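Local coordinates for nisin immunity protein (Lactococcus lactis subsp. lactis, PDB 5XHB) that takes part in the immunity of the nisin producer as a membrane lipoprotein, protecting the cell against nisin supplied from outside, at residues I75-A78 with S79-L83; K93-P96 with E97-G101; E33-Q36 with E37-N40. All coordinates share one frame; numbering follows the deposited sequence.

Interaction 1: I75-A78 with S79-L83; sequences IYEA and SDKSL
Ala78 and Ser82 face each other across a beta hairpin, a type I turn with a G1-type bulge between strands 67-78 and 83-87 of the N-terminal antiparallel sheet. The amide N of Ala78 gives a short, almost straight bond to Ser82 O (2.8 Å, 176°). Ala78 O takes the N of Lys81 at 2.9 Å, the bond that closes the turn from Ala78 to Lys81. One step further in, Glu77 and Leu83 form a non-hydrogen-bonded antiparallel pair, and Leu83 CA approaches Tyr76 O to 3.3 Å in a CA-H...O contact. Leu83 CB also packs on Ile75 CG2 at 4.1 Å. Extended, with CG anti to its backbone N (chi1 -175°), Glu77 runs alongside Lys81 and rests OE2 against CG of that lysine; the charged ends stay apart, OE2 to NZ being 6.5 Å. Beyond the two segments, the Tyr76 ring meets Tyr91 edge-to-face and its OH is hydrogen-bonded to Asn74 ND2. Lys81, at positive phi, makes the bulge. What steadies the return is Asp80, which forms an Asx turn: OD1 accepts the N of Ser82 from above the carboxylate plane at 3.1 Å, and on its syn lone pair the OG of Ser82 at 2.6 Å.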
ATOM      1  N   ILE A  75       8.741  -6.686 -20.351  1.00 20.27           N
ATOM      2  CA  ILE A  75       7.296  -6.676 -20.146  1.00 17.19           C
ATOM      3  C   ILE A  75       6.696  -7.747 -21.039  1.00 22.87           C
ATOM      4  O   ILE A  75       7.049  -7.838 -22.219  1.00 22.69           O
ATOM      5  CB  ILE A  75       6.678  -5.295 -20.474  1.00 15.51           C
ATOM      6  CG1 ILE A  75       7.203  -4.246 -19.501  1.00 16.86           C
ATOM      7  CG2 ILE A  75       5.140  -5.352 -20.427  1.00 16.71           C
ATOM      8  CD1 ILE A  75       6.537  -2.903 -19.606  1.00 20.56           C
ATOM      9  N   TYR A  76       5.813  -8.562 -20.468  1.00 17.86           N
ATOM     10  CA  TYR A  76       5.145  -9.653 -21.167  1.00 21.28           C
ATOM     11  C   TYR A  76       3.636  -9.482 -21.198  1.00 22.07           C
ATOM     12  O   TYR A  76       3.058  -8.852 -20.308  1.00 20.90           O
ATOM     13  CB  TYR A  76       5.438 -10.987 -20.486  1.00 22.10           C
ATOM     14  CG  TYR A  76       6.888 -11.311 -20.382  1.00 21.90           C
ATOM     15  CD1 TYR A  76       7.668 -10.763 -19.374  1.00 21.19           C
ATOM     16  CD2 TYR A  76       7.488 -12.172 -21.286  1.00 27.08           C
ATOM     17  CE1 TYR A  76       9.006 -11.063 -19.271  1.00 23.20           C
ATOM     18  CE2 TYR A  76       8.834 -12.473 -21.190  1.00 28.51           C
ATOM     19  CZ  TYR A  76       9.584 -11.914 -20.187  1.00 24.69           C
ATOM     20  OH  TYR A  76      10.922 -12.208 -20.084  1.00 26.60           O
ATOM     21  N   GLU A  77       2.989 -10.086 -22.184  1.00 24.06           N
ATOM     22  CA  GLU A  77       1.541 -10.202 -22.118  1.00 21.42           C
ATOM     23  C   GLU A  77       1.182 -11.527 -21.462  1.00 22.73           C
ATOM     24  O   GLU A  77       1.737 -12.569 -21.821  1.00 27.06           O
ATOM     25  CB  GLU A  77       0.909 -10.091 -23.507  1.00 25.11           C
ATOM     26  CG  GLU A  77      -0.616 -10.086 -23.456  1.00 25.89           C
ATOM     27  CD  GLU A  77      -1.246  -9.922 -24.824  1.00 40.68           C
ATOM     28  OE1 GLU A  77      -0.512 -10.018 -25.830  1.00 40.36           O
ATOM     29  OE2 GLU A  77      -2.477  -9.702 -24.891  1.00 42.40           O
ATOM     30  N   ALA A  78       0.267 -11.494 -20.488  1.00 18.29           N
ATOM     31  CA  ALA A  78      -0.175 -12.713 -19.826  1.00 17.64           C
ATOM     32  C   ALA A  78      -1.375 -13.336 -20.558  1.00 23.95           C
ATOM     33  O   ALA A  78      -1.922 -12.744 -21.485  1.00 23.67           O
ATOM     34  CB  ALA A  78      -0.525 -12.432 -18.367  1.00 22.80           C
ATOM     35  N   SER A  79      -1.793 -14.523 -20.133  1.00 25.21           N
ATOM     36  CA  SER A  79      -2.837 -15.249 -20.855  1.00 25.75           C
ATOM     37  C   SER A  79      -4.207 -14.568 -20.776  1.00 29.56           C
ATOM     38  O   SER A  79      -5.093 -14.873 -21.576  1.00 27.26           O
ATOM     39  CB  SER A  79      -2.936 -16.684 -20.335  1.00 30.31           C
ATOM     40  OG  SER A  79      -3.286 -16.706 -18.966  1.00 33.52           O
ATOM     41  N   ASP A  80      -4.383 -13.649 -19.828  1.00 27.13           N
ATOM     42  CA  ASP A  80      -5.641 -12.902 -19.717  1.00 25.79           C
ATOM     43  C   ASP A  80      -5.537 -11.526 -20.389  1.00 24.85           C
ATOM     44  O   ASP A  80      -6.400 -10.661 -20.202  1.00 21.28           O
ATOM     45  CB  ASP A  80      -6.063 -12.760 -18.245  1.00 25.95           C
ATOM     46  CG  ASP A  80      -5.166 -11.816 -17.445  1.00 29.67           C
ATOM     47  OD1 ASP A  80      -4.006 -11.565 -17.847  1.00 21.66           O
ATOM     48  OD2 ASP A  80      -5.628 -11.325 -16.386  1.00 27.09           O
ATOM     49  N   LYS A  81      -4.473 -11.347 -21.163  1.00 22.30           N
ATOM     50  CA  LYS A  81      -4.181 -10.116 -21.898  1.00 23.09           C
ATOM     51  C   LYS A  81      -3.757  -8.945 -21.007  1.00 23.27           C
ATOM     52  O   LYS A  81      -3.581  -7.831 -21.491  1.00 22.16           O
ATOM     53  CB  LYS A  81      -5.380  -9.698 -22.765  1.00 29.73           C
ATOM     54  CG  LYS A  81      -5.740 -10.706 -23.852  1.00 32.16           C
ATOM     55  CD  LYS A  81      -7.008 -10.282 -24.604  1.00 34.88           C
ATOM     56  CE  LYS A  81      -7.327 -11.261 -25.728  1.00 39.55           C
ATOM     57  NZ  LYS A  81      -8.655 -10.994 -26.356  1.00 41.84           N
ATOM     58  N   SER A  82      -3.546  -9.189 -19.716  1.00 19.72           N
ATOM     59  CA  SER A  82      -2.949  -8.155 -18.880  1.00 17.13           C
ATOM     60  C   SER A  82      -1.442  -8.139 -19.148  1.00 22.21           C
ATOM     61  O   SER A  82      -0.911  -9.051 -19.783  1.00 21.60           O
ATOM     62  CB  SER A  82      -3.255  -8.398 -17.394  1.00 23.39           C
ATOM     63  OG  SER A  82      -2.592  -9.567 -16.952  1.00 25.66           O
ATOM     64  N   LEU A  83      -0.748  -7.093 -18.711  1.00 16.77           N
ATOM     65  CA  LEU A  83       0.706  -7.049 -18.885  1.00 17.39           C
ATOM     66  C   LEU A  83       1.412  -7.381 -17.576  1.00 18.53           C
ATOM     67  O   LEU A  83       0.875  -7.142 -16.495  1.00 13.22           O
ATOM     68  CB  LEU A  83       1.164  -5.673 -19.377  1.00 16.07           C
ATOM     69  CG  LEU A  83       0.589  -5.191 -20.699  1.00 18.65           C
ATOM     70  CD1 LEU A  83       1.086  -3.782 -20.986  1.00 21.08           C
ATOM     71  CD2 LEU A  83       0.990  -6.142 -21.811  1.00 26.45           C
TER

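Interaction 2: K93-P96 with E97-G101; sequences KILP and ESDKG
Pro96 and Asp99 are joined across a single turn of 3-10 helix, where strand 90-96 ends and the chain starts its long course toward the second sheet. The backbone is extended through Pro96 (phi/psi -60°/152°) and then coils at Glu97, Ser98 and Asp99. Asp99 N reaches back to Pro96 O at 3.0 Å, standing well above the carbonyl plane, as the tight curl of such a turn dictates. A second bond of the same spacing, Lys100 N to Glu97 O at 3.0 Å, carries the coil one residue further. Backbone bonds to strand 25-33 hold both parts, Leu95 with Phe28 and Glu97, already in the turn, with Ser26.

The side chains meet mainly at Asp99. With CG beside its own backbone N (chi1 -68°), its carboxylate swings back over the strand end and lies alongside the Pro96 ring, Asp99 OD2 resting 3.6 Å from Pro96 CD. Asp99 OD2 also lies 3.7 Å from Leu95 CD2, and the leucine side chain crosses that of Asp99 at about a right angle, with Leu95 CD1 also near Asp99 CB at 4.1 Å. Ser98 meets the proline ring at CB rather than CD, its OG 3.7 Å from Pro96 CB. Leu95 in turn packs on Phe28, Thr30 and Val103.

Between the segments, then, the carboxylate of Asp99 meets the hydrocarbon of Leu95 and Pro96 rather than a donor: its contact here is van der Waals, and the one hydrogen bond joining the segments is contributed by the backbone.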
ATOM      1  N   LYS A  93       2.151  -8.543 -12.275  1.00 13.92           N
ATOM      2  CA  LYS A  93       1.251  -7.749 -13.103  1.00 11.59           C
ATOM      3  C   LYS A  93       1.595  -6.276 -12.980  1.00 11.97           C
ATOM      4  O   LYS A  93       1.983  -5.823 -11.904  1.00 13.42           O
ATOM      5  CB  LYS A  93      -0.210  -7.985 -12.680  1.00  9.02           C
ATOM      6  CG  LYS A  93      -1.259  -7.331 -13.590  1.00 12.97           C
ATOM      7  CD  LYS A  93      -2.706  -7.550 -13.049  1.00 15.83           C
ATOM      8  CE  LYS A  93      -3.133  -9.005 -13.094  1.00 21.77           C
ATOM      9  NZ  LYS A  93      -4.479  -9.259 -12.436  1.00 20.71           N
ATOM     10  N   ILE A  94       1.474  -5.542 -14.081  1.00 12.20           N
ATOM     11  CA  ILE A  94       1.583  -4.091 -14.029  1.00 11.98           C
ATOM     12  C   ILE A  94       0.195  -3.519 -14.318  1.00 12.56           C
ATOM     13  O   ILE A  94      -0.598  -4.136 -15.033  1.00 14.87           O
ATOM     14  CB  ILE A  94       2.616  -3.521 -15.033  1.00 10.29           C
ATOM     15  CG1 ILE A  94       2.239  -3.866 -16.480  1.00 14.10           C
ATOM     16  CG2 ILE A  94       4.046  -3.974 -14.672  1.00 13.90           C
ATOM     17  CD1 ILE A  94       2.985  -3.045 -17.523  1.00 16.08           C
ATOM     18  N   LEU A  95      -0.093  -2.356 -13.744  1.00 10.81           N
ATOM     19  CA  LEU A  95      -1.390  -1.705 -13.910  1.00 10.21           C
ATOM     20  C   LEU A  95      -1.185  -0.220 -14.145  1.00 11.98           C
ATOM     21  O   LEU A  95      -0.181   0.334 -13.718  1.00 10.65           O
ATOM     22  CB  LEU A  95      -2.270  -1.923 -12.662  1.00 10.91           C
ATOM     23  CG  LEU A  95      -2.896  -3.301 -12.415  1.00 10.87           C
ATOM     24  CD1 LEU A  95      -3.637  -3.341 -11.075  1.00  9.77           C
ATOM     25  CD2 LEU A  95      -3.836  -3.713 -13.570  1.00 10.32           C
ATOM     26  N   PRO A  96      -2.145   0.438 -14.810  1.00 13.68           N
ATOM     27  CA  PRO A  96      -2.091   1.900 -14.924  1.00 13.11           C
ATOM     28  C   PRO A  96      -2.118   2.541 -13.536  1.00 13.25           C
ATOM     29  O   PRO A  96      -2.675   1.958 -12.605  1.00 11.65           O
ATOM     30  CB  PRO A  96      -3.366   2.263 -15.711  1.00 15.89           C
ATOM     31  CG  PRO A  96      -3.911   0.965 -16.240  1.00 18.17           C
ATOM     32  CD  PRO A  96      -3.363  -0.146 -15.402  1.00 11.94           C
ATOM     33  N   GLU A  97      -1.533   3.722 -13.403  1.00 13.28           N
ATOM     34  CA  GLU A  97      -1.505   4.430 -12.128  1.00 12.72           C
ATOM     35  C   GLU A  97      -2.892   4.826 -11.647  1.00 19.32           C
ATOM     36  O   GLU A  97      -3.088   5.096 -10.465  1.00 14.30           O
ATOM     37  CB  GLU A  97      -0.619   5.681 -12.234  1.00 16.51           C
ATOM     38  CG  GLU A  97       0.872   5.376 -12.367  1.00 17.90           C
ATOM     39  CD  GLU A  97       1.516   4.925 -11.059  1.00 18.30           C
ATOM     40  OE1 GLU A  97       0.780   4.637 -10.100  1.00 20.45           O
ATOM     41  OE2 GLU A  97       2.766   4.873 -10.987  1.00 23.86           O
ATOM     42  N   SER A  98      -3.864   4.841 -12.554  1.00 14.37           N
ATOM     43  CA  SER A  98      -5.250   5.072 -12.153  1.00 18.22           C
ATOM     44  C   SER A  98      -5.746   4.018 -11.158  1.00 16.68           C
ATOM     45  O   SER A  98      -6.737   4.237 -10.447  1.00 17.95           O
ATOM     46  CB  SER A  98      -6.155   5.088 -13.382  1.00 21.09           C
ATOM     47  OG  SER A  98      -6.200   3.801 -13.971  1.00 21.86           O
ATOM     48  N   ASP A  99      -5.043   2.884 -11.093  1.00 14.08           N
ATOM     49  CA  ASP A  99      -5.389   1.800 -10.183  1.00 13.07           C
ATOM     50  C   ASP A  99      -4.599   1.808  -8.852  1.00 13.46           C
ATOM     51  O   ASP A  99      -4.736   0.879  -8.053  1.00 11.62           O
ATOM     52  CB  ASP A  99      -5.173   0.443 -10.861  1.00 12.88           C
ATOM     53  CG  ASP A  99      -6.155   0.177 -11.995  1.00 17.98           C
ATOM     54  OD1 ASP A  99      -7.241   0.785 -12.008  1.00 20.37           O
ATOM     55  OD2 ASP A  99      -5.842  -0.657 -12.872  1.00 16.55           O
ATOM     56  N   LYS A 100      -3.773   2.825  -8.618  1.00 12.46           N
ATOM     57  CA  LYS A 100      -2.956   2.841  -7.406  1.00 14.22           C
ATOM     58  C   LYS A 100      -3.877   2.845  -6.198  1.00 12.97           C
ATOM     59  O   LYS A 100      -4.947   3.443  -6.236  1.00 14.62           O
ATOM     60  CB  LYS A 100      -2.016   4.049  -7.369  1.00 16.94           C
ATOM     61  CG  LYS A 100      -2.704   5.383  -7.338  1.00 17.11           C
ATOM     62  CD  LYS A 100      -1.740   6.519  -6.958  1.00 26.02           C
ATOM     63  CE  LYS A 100      -0.646   6.713  -7.978  1.00 29.64           C
ATOM     64  NZ  LYS A 100       0.320   7.789  -7.563  1.00 34.91           N
ATOM     65  N   GLY A 101      -3.466   2.146  -5.145  1.00 13.17           N
ATOM     66  CA  GLY A 101      -4.285   2.013  -3.952  1.00 13.90           C
ATOM     67  C   GLY A 101      -5.339   0.916  -4.012  1.00 15.65           C
ATOM     68  O   GLY A 101      -5.655   0.313  -2.989  1.00 16.53           O
TER

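Interaction 3: E33-Q36 with E37-N40; sequences EIPQ and ENVN
Ile34 and Val39 meet methyl to methyl, CG2 of each 3.7 Å apart, with the two side chains crossing at about a right angle. They sit at the two ends of a tight connection that leads out of strand 25-33 and into strand 39-53, with a short 3-10 turn between. Ile34 CG2 lies anti to its backbone N, beside the carbonyl carbon, which brings this methyl rather than the longer branch to the valine; Ile34 CG2 also touches Asn38 CB at 3.9 Å. Cys84 of strand 83-87 touches both Ile34 and Val39.

Pro35 is flanked by two polar side chains. Asn38 comes at an oblique angle and sets ND2 3.6 Å from CD of the Pro35 ring, while its OD1 has a weak hydrogen bond with Ser79 OG. Glu37, whose CG lies between its backbone N and carbonyl carbon (chi1 45°), bends at chi2 and folds back, so that its carboxyl carbon CD comes to 3.5 Å from Pro35 CB.

Two successive backbone bonds wind the turn: Asn38 N to Pro35 O at 2.9 Å and Val39 N to Gln36 O at 3.1 Å. Each donor stands above the plane of the carbonyl it uses. The polar groups of Glu37 and Asn38 thus approach the proline through its carbons, and the hydrogen bonding between the segments is carried by the main chain, with the apolar Ile34-Val39 pair alongside.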
ATOM      1  N   GLU A  33       1.362 -11.596  -8.315  1.00 16.35           N
ATOM      2  CA  GLU A  33       2.302 -12.446  -9.044  1.00 16.29           C
ATOM      3  C   GLU A  33       1.580 -13.241 -10.122  1.00 17.72           C
ATOM      4  O   GLU A  33       0.458 -13.715  -9.919  1.00 18.57           O
ATOM      5  CB  GLU A  33       3.042 -13.390  -8.083  1.00 19.46           C
ATOM      6  CG  GLU A  33       3.927 -14.407  -8.793  1.00 21.00           C
ATOM      7  CD  GLU A  33       4.730 -15.283  -7.840  1.00 28.89           C
ATOM      8  OE1 GLU A  33       4.580 -15.144  -6.608  1.00 27.78           O
ATOM      9  OE2 GLU A  33       5.520 -16.111  -8.337  1.00 27.55           O
ATOM     10  N   ILE A  34       2.217 -13.359 -11.280  1.00 18.79           N
ATOM     11  CA  ILE A  34       1.702 -14.159 -12.388  1.00 20.22           C
ATOM     12  C   ILE A  34       2.523 -15.443 -12.534  1.00 22.49           C
ATOM     13  O   ILE A  34       3.737 -15.371 -12.724  1.00 20.49           O
ATOM     14  CB  ILE A  34       1.770 -13.382 -13.719  1.00 20.99           C
ATOM     15  CG1 ILE A  34       1.087 -12.016 -13.597  1.00 22.16           C
ATOM     16  CG2 ILE A  34       1.184 -14.200 -14.866  1.00 19.42           C
ATOM     17  CD1 ILE A  34      -0.353 -12.097 -13.192  1.00 23.16           C
ATOM     18  N   PRO A  35       1.875 -16.616 -12.459  1.00 24.98           N
ATOM     19  CA  PRO A  35       2.644 -17.859 -12.630  1.00 26.00           C
ATOM     20  C   PRO A  35       3.267 -17.939 -14.015  1.00 29.23           C
ATOM     21  O   PRO A  35       2.678 -17.452 -14.986  1.00 27.70           O
ATOM     22  CB  PRO A  35       1.594 -18.965 -12.438  1.00 33.37           C
ATOM     23  CG  PRO A  35       0.420 -18.300 -11.774  1.00 28.34           C
ATOM     24  CD  PRO A  35       0.434 -16.880 -12.286  1.00 28.46           C
ATOM     25  N   GLN A  36       4.442 -18.549 -14.110  1.00 29.23           N
ATOM     26  CA  GLN A  36       5.187 -18.592 -15.363  1.00 28.97           C
ATOM     27  C   GLN A  36       4.359 -19.216 -16.480  1.00 25.67           C
ATOM     28  O   GLN A  36       4.487 -18.841 -17.638  1.00 30.35           O
ATOM     29  CB  GLN A  36       6.497 -19.366 -15.175  1.00 32.42           C
ATOM     30  CG  GLN A  36       7.608 -18.964 -16.134  1.00 38.35           C
ATOM     31  CD  GLN A  36       7.559 -19.727 -17.437  1.00 38.89           C
ATOM     32  OE1 GLN A  36       6.870 -20.741 -17.548  1.00 44.99           O
ATOM     33  NE2 GLN A  36       8.301 -19.251 -18.429  1.00 40.41           N
ATOM     34  N   GLU A  37       3.500 -20.159 -16.120  1.00 26.56           N
ATOM     35  CA  GLU A  37       2.693 -20.862 -17.114  1.00 35.53           C
ATOM     36  C   GLU A  37       1.648 -19.955 -17.763  1.00 36.99           C
ATOM     37  O   GLU A  37       1.129 -20.272 -18.831  1.00 33.06           O
ATOM     38  CB  GLU A  37       2.007 -22.081 -16.487  1.00 36.37           C
ATOM     39  CG  GLU A  37       1.361 -21.838 -15.127  1.00 41.05           C
ATOM     40  CD  GLU A  37       2.341 -21.982 -13.958  1.00 46.80           C
ATOM     41  OE1 GLU A  37       1.916 -22.482 -12.893  1.00 52.72           O
ATOM     42  OE2 GLU A  37       3.525 -21.588 -14.095  1.00 41.76           O
ATOM     43  N   ASN A  38       1.354 -18.824 -17.126  1.00 31.74           N
ATOM     44  CA  ASN A  38       0.379 -17.873 -17.654  1.00 25.64           C
ATOM     45  C   ASN A  38       1.023 -16.705 -18.390  1.00 29.91           C
ATOM     46  O   ASN A  38       0.339 -15.773 -18.819  1.00 27.71           O
ATOM     47  CB  ASN A  38      -0.499 -17.343 -16.521  1.00 25.95           C
ATOM     48  CG  ASN A  38      -1.497 -18.375 -16.033  1.00 35.48           C
ATOM     49  OD1 ASN A  38      -2.023 -19.157 -16.824  1.00 38.45           O
ATOM     50  ND2 ASN A  38      -1.760 -18.386 -14.729  1.00 33.34           N
ATOM     51  N   VAL A  39       2.342 -16.747 -18.537  1.00 23.96           N
ATOM     52  CA  VAL A  39       3.047 -15.662 -19.185  1.00 24.59           C
ATOM     53  C   VAL A  39       3.307 -16.028 -20.637  1.00 31.88           C
ATOM     54  O   VAL A  39       3.802 -17.115 -20.930  1.00 31.49           O
ATOM     55  CB  VAL A  39       4.367 -15.340 -18.458  1.00 28.96           C
ATOM     56  CG1 VAL A  39       5.209 -14.381 -19.268  1.00 25.89           C
ATOM     57  CG2 VAL A  39       4.074 -14.766 -17.081  1.00 26.18           C
ATOM     58  N   ASN A  40       2.948 -15.134 -21.551  1.00 29.46           N
ATOM     59  CA  ASN A  40       3.127 -15.407 -22.971  1.00 34.23           C
ATOM     60  C   ASN A  40       4.215 -14.542 -23.602  1.00 36.08           C
ATOM     61  O   ASN A  40       5.306 -14.416 -23.054  1.00 40.29           O
ATOM     62  CB  ASN A  40       1.800 -15.232 -23.706  1.00 33.73           C
ATOM     63  CG  ASN A  40       0.764 -16.257 -23.275  1.00 37.91           C
ATOM     64  OD1 ASN A  40       1.090 -17.254 -22.622  1.00 38.67           O
ATOM     65  ND2 ASN A  40      -0.489 -16.026 -23.649  1.00 38.23           N
TER

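All three contacts belong to the N-terminal antiparallel sheet, and along the chain they come in the order interaction 3, interaction 1, interaction 2. Interactions 1 and 3 have centres about 8 Å apart and lie side by side where the neighbouring strands 67-78 and 39-53 end and begin, probably bonded through Ser79 N to Asn38 O (2.8 Å) and Glu77 O to Asn40 N (2.8 Å). Interaction 2 is centred about 14 Å from interaction 1, across the sheet, where Leu83 O probably accepts from Ile94 N at 3.0 Å. Its centre is about 18 Å from interaction 3. The connections around 34-38 and 79-82 thus join strands within one sheet, while 97-101 begins the route to the second sheet.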